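Local structure of AlyQ (Persicobacter sp. CCB-QB2, 5XNR) at residues A[180-185]-A[197-202]. The protein probably cleaves alginate by a lyase reaction, in a multidomain enzyme that joins a CBM32 carbohydrate-binding module to an alginate lyase domain. Residues are numbered along the deposited sequence; the frame is centred on the assembly and turned at random.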
ATOM      1  N   ASN A 180     -11.736  13.199  -8.236  1.00 36.02           N
ATOM      2  CA  ASN A 180     -12.163  14.282  -7.322  1.00 37.60           C
ATOM      3  C   ASN A 180     -11.528  14.074  -5.926  1.00 37.55           C
ATOM      4  O   ASN A 180     -10.749  13.126  -5.703  1.00 32.37           O
ATOM      5  CB  ASN A 180     -13.694  14.438  -7.351  1.00 36.06           C
ATOM      6  CG  ASN A 180     -14.457  13.253  -6.798  1.00 36.50           C
ATOM      7  OD1 ASN A 180     -14.328  12.923  -5.625  1.00 34.57           O
ATOM      8  ND2 ASN A 180     -15.289  12.638  -7.623  1.00 32.11           N
ATOM      9  N   GLU A 181     -11.848  14.954  -4.974  1.00 35.85           N
ATOM     10  CA  GLU A 181     -11.168  14.958  -3.666  1.00 36.39           C
ATOM     11  C   GLU A 181     -11.651  13.787  -2.806  1.00 33.45           C
ATOM     12  O   GLU A 181     -11.045  13.506  -1.806  1.00 36.86           O
ATOM     13  CB  GLU A 181     -11.429  16.250  -2.887  1.00 41.61           C
ATOM     14  CG  GLU A 181     -12.865  16.358  -2.370  1.00 44.00           C
ATOM     15  CD  GLU A 181     -13.214  17.597  -1.558  1.00 43.46           C
ATOM     16  OE1 GLU A 181     -12.477  17.865  -0.590  1.00 40.41           O
ATOM     17  OE2 GLU A 181     -14.263  18.262  -1.876  1.00 47.09           O
ATOM     18  N   TYR A 182     -12.749  13.160  -3.181  1.00 33.23           N
ATOM     19  CA  TYR A 182     -13.328  12.038  -2.436  1.00 34.10           C
ATOM     20  C   TYR A 182     -13.003  10.683  -3.104  1.00 33.65           C
ATOM     21  O   TYR A 182     -12.937   9.650  -2.419  1.00 34.40           O
ATOM     22  CB  TYR A 182     -14.841  12.232  -2.332  1.00 32.69           C
ATOM     23  CG  TYR A 182     -15.300  13.510  -1.673  1.00 31.15           C
ATOM     24  CD1 TYR A 182     -14.807  13.894  -0.439  1.00 31.73           C
ATOM     25  CD2 TYR A 182     -16.283  14.297  -2.244  1.00 31.54           C
ATOM     26  CE1 TYR A 182     -15.237  15.049   0.190  1.00 33.84           C
ATOM     27  CE2 TYR A 182     -16.742  15.452  -1.625  1.00 33.16           C
ATOM     28  CZ  TYR A 182     -16.219  15.829  -0.397  1.00 35.40           C
ATOM     29  OH  TYR A 182     -16.655  16.962   0.233  1.00 38.16           O
ATOM     30  N   TRP A 183     -12.795  10.678  -4.423  1.00 32.40           N
ATOM     31  CA  TRP A 183     -12.602   9.455  -5.221  1.00 30.43           C
ATOM     32  C   TRP A 183     -11.587   9.744  -6.327  1.00 29.87           C
ATOM     33  O   TRP A 183     -11.945  10.421  -7.303  1.00 26.15           O
ATOM     34  CB  TRP A 183     -13.942   9.037  -5.836  1.00 31.31           C
ATOM     35  CG  TRP A 183     -13.980   7.697  -6.507  1.00 30.82           C
ATOM     36  CD1 TRP A 183     -13.474   6.514  -6.042  1.00 33.44           C
ATOM     37  CD2 TRP A 183     -14.670   7.378  -7.723  1.00 30.48           C
ATOM     38  NE1 TRP A 183     -13.781   5.491  -6.898  1.00 32.08           N
ATOM     39  CE2 TRP A 183     -14.518   5.993  -7.937  1.00 32.01           C
ATOM     40  CE3 TRP A 183     -15.393   8.130  -8.655  1.00 32.21           C
ATOM     41  CZ2 TRP A 183     -15.047   5.351  -9.056  1.00 31.11           C
ATOM     42  CZ3 TRP A 183     -15.912   7.496  -9.767  1.00 32.67           C
ATOM     43  CH2 TRP A 183     -15.753   6.122  -9.952  1.00 31.19           C
ATOM     44  N   PHE A 184     -10.365   9.235  -6.189  1.00 28.78           N
ATOM     45  CA  PHE A 184      -9.316   9.509  -7.155  1.00 31.12           C
ATOM     46  C   PHE A 184      -8.325   8.355  -7.234  1.00 29.20           C
ATOM     47  O   PHE A 184      -8.233   7.559  -6.342  1.00 31.84           O
ATOM     48  CB  PHE A 184      -8.542  10.771  -6.764  1.00 34.70           C
ATOM     49  CG  PHE A 184      -8.055  10.785  -5.340  1.00 31.82           C
ATOM     50  CD1 PHE A 184      -8.906  11.137  -4.308  1.00 31.32           C
ATOM     51  CD2 PHE A 184      -6.755  10.418  -5.033  1.00 35.69           C
ATOM     52  CE1 PHE A 184      -8.466  11.160  -2.993  1.00 31.36           C
ATOM     53  CE2 PHE A 184      -6.306  10.437  -3.716  1.00 37.64           C
ATOM     54  CZ  PHE A 184      -7.164  10.814  -2.697  1.00 35.18           C
ATOM     55  N   VAL A 185      -7.549   8.352  -8.306  1.00 32.78           N
ATOM     56  CA  VAL A 185      -6.508   7.349  -8.535  1.00 33.41           C
ATOM     57  C   VAL A 185      -5.261   7.714  -7.720  1.00 31.64           C
ATOM     58  O   VAL A 185      -4.835   8.860  -7.697  1.00 34.50           O
ATOM     59  CB  VAL A 185      -6.191   7.215 -10.039  1.00 32.75           C
ATOM     60  CG1 VAL A 185      -5.025   6.265 -10.285  1.00 33.33           C
ATOM     61  CG2 VAL A 185      -7.416   6.779 -10.840  1.00 35.08           C
ATOM     62  N   PRO A 197     -13.317  13.039   4.518  1.00 35.64           N
ATOM     63  CA  PRO A 197     -12.916  13.979   5.545  1.00 36.05           C
ATOM     64  C   PRO A 197     -14.106  14.345   6.438  1.00 37.51           C
ATOM     65  O   PRO A 197     -15.275  14.202   6.057  1.00 35.96           O
ATOM     66  CB  PRO A 197     -12.393  15.208   4.799  1.00 36.51           C
ATOM     67  CG  PRO A 197     -13.187  15.216   3.514  1.00 38.36           C
ATOM     68  CD  PRO A 197     -13.674  13.790   3.311  1.00 37.62           C
ATOM     69  N   ILE A 198     -13.748  14.773   7.635  1.00 40.36           N
ATOM     70  CA  ILE A 198     -14.684  15.166   8.631  1.00 42.46           C
ATOM     71  C   ILE A 198     -14.718  16.695   8.650  1.00 42.63           C
ATOM     72  O   ILE A 198     -13.707  17.328   8.943  1.00 40.98           O
ATOM     73  CB  ILE A 198     -14.281  14.585   9.998  1.00 43.55           C
ATOM     74  CG1 ILE A 198     -14.059  13.066   9.933  1.00 45.60           C
ATOM     75  CG2 ILE A 198     -15.312  14.980  11.047  1.00 43.76           C
ATOM     76  CD1 ILE A 198     -15.255  12.281   9.428  1.00 41.80           C
ATOM     77  N   ARG A 199     -15.878  17.252   8.315  1.00 42.92           N
ATOM     78  CA  ARG A 199     -16.077  18.694   8.250  1.00 47.26           C
ATOM     79  C   ARG A 199     -17.484  19.011   8.773  1.00 48.24           C
ATOM     80  O   ARG A 199     -18.373  18.153   8.755  1.00 41.38           O
ATOM     81  CB  ARG A 199     -15.928  19.210   6.811  1.00 46.97           C
ATOM     82  CG  ARG A 199     -14.592  18.926   6.133  1.00 47.16           C
ATOM     83  CD  ARG A 199     -14.658  19.189   4.629  1.00 47.81           C
ATOM     84  NE  ARG A 199     -13.415  18.876   3.916  1.00 47.73           N
ATOM     85  CZ  ARG A 199     -13.314  18.694   2.595  1.00 44.75           C
ATOM     86  NH1 ARG A 199     -14.386  18.789   1.825  1.00 41.38           N
ATOM     87  NH2 ARG A 199     -12.136  18.441   2.049  1.00 38.47           N
ATOM     88  N   SER A 200     -17.685  20.247   9.228  1.00 54.67           N
ATOM     89  CA  SER A 200     -19.039  20.712   9.582  1.00 55.79           C
ATOM     90  C   SER A 200     -19.789  21.108   8.306  1.00 48.37           C
ATOM     91  O   SER A 200     -19.188  21.560   7.356  1.00 42.08           O
ATOM     92  CB  SER A 200     -18.997  21.854  10.569  1.00 58.62           C
ATOM     93  OG  SER A 200     -18.344  22.973   9.995  1.00 62.57           O
ATOM     94  N   ASN A 201     -21.101  20.912   8.313  1.00 49.88           N
ATOM     95  CA  ASN A 201     -21.987  21.341   7.232  1.00 54.57           C
ATOM     96  C   ASN A 201     -21.307  21.069   5.879  1.00 54.43           C
ATOM     97  O   ASN A 201     -20.844  22.003   5.214  1.00 52.46           O
ATOM     98  CB  ASN A 201     -22.394  22.815   7.413  1.00 58.35           C
ATOM     99  CG  ASN A 201     -23.001  23.133   8.769  1.00 56.02           C
ATOM    100  OD1 ASN A 201     -24.130  22.731   9.069  1.00 52.75           O
ATOM    101  ND2 ASN A 201     -22.267  23.867   9.592  1.00 51.39           N
ATOM    102  N   ASN A 202     -21.214  19.795   5.498  1.00 52.26           N
ATOM    103  CA  ASN A 202     -20.613  19.394   4.198  1.00 49.36           C
ATOM    104  C   ASN A 202     -21.757  19.077   3.220  1.00 46.02           C
ATOM    105  O   ASN A 202     -22.337  17.995   3.284  1.00 45.20           O
ATOM    106  CB  ASN A 202     -19.627  18.228   4.376  1.00 47.06           C
ATOM    107  CG  ASN A 202     -18.791  17.927   3.143  1.00 46.47           C
ATOM    108  OD1 ASN A 202     -19.120  18.331   2.025  1.00 48.90           O
ATOM    109  ND2 ASN A 202     -17.691  17.220   3.339  1.00 41.05           N
TER
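Tyr182 reaches from the turn ahead of strand 183-185 to the end of strand 192-197 and the loop after it, where Pro197 and Asn202 meet it. Its CB leads past the other segment, but with CG anti to the carbonyl carbon (chi1 -58°), beside the backbone N, the ring carries OH up to Asn202. Along one edge, near the ring plane, CD1 lies 3.9 Å and CE1 3.7 Å from Pro197 CD, an apolar contact. One face carries CG of the adjacent Glu181, centred over the ring. At the tip, the hydroxyl OH accepts a hydrogen bond of 3.3 Å from Asn202 ND2, with the oxygen almost in the amide plane. Beside the ring, Glu181 and Arg199 approach from opposite directions in a salt bridge: NH2 of Arg199 gives OE1 of Glu181 a short bond of 2.7 Å, fairly straight at 161°, while NH1 adds a weak one to the same oxygen. Pro197 CG sits over the guanidinium centre, backing the charged group. Asn180 OD1 accepts from the backbone N of both Tyr182, closing an Asx turn, and Trp183, shaping the turn that carries Tyr182. Replacing Tyr182 with an alanine would probably leave Asn202 ND2 without its acceptor and open a gap beside Pro197. In this concanavalin-like lyase domain, the turn before edge strand 183-185 is thus tied to the end of its neighbour 192-197 and the following loop by an apolar ring-edge contact and, between exposed side chains, an ion pair that solvent probably weakens.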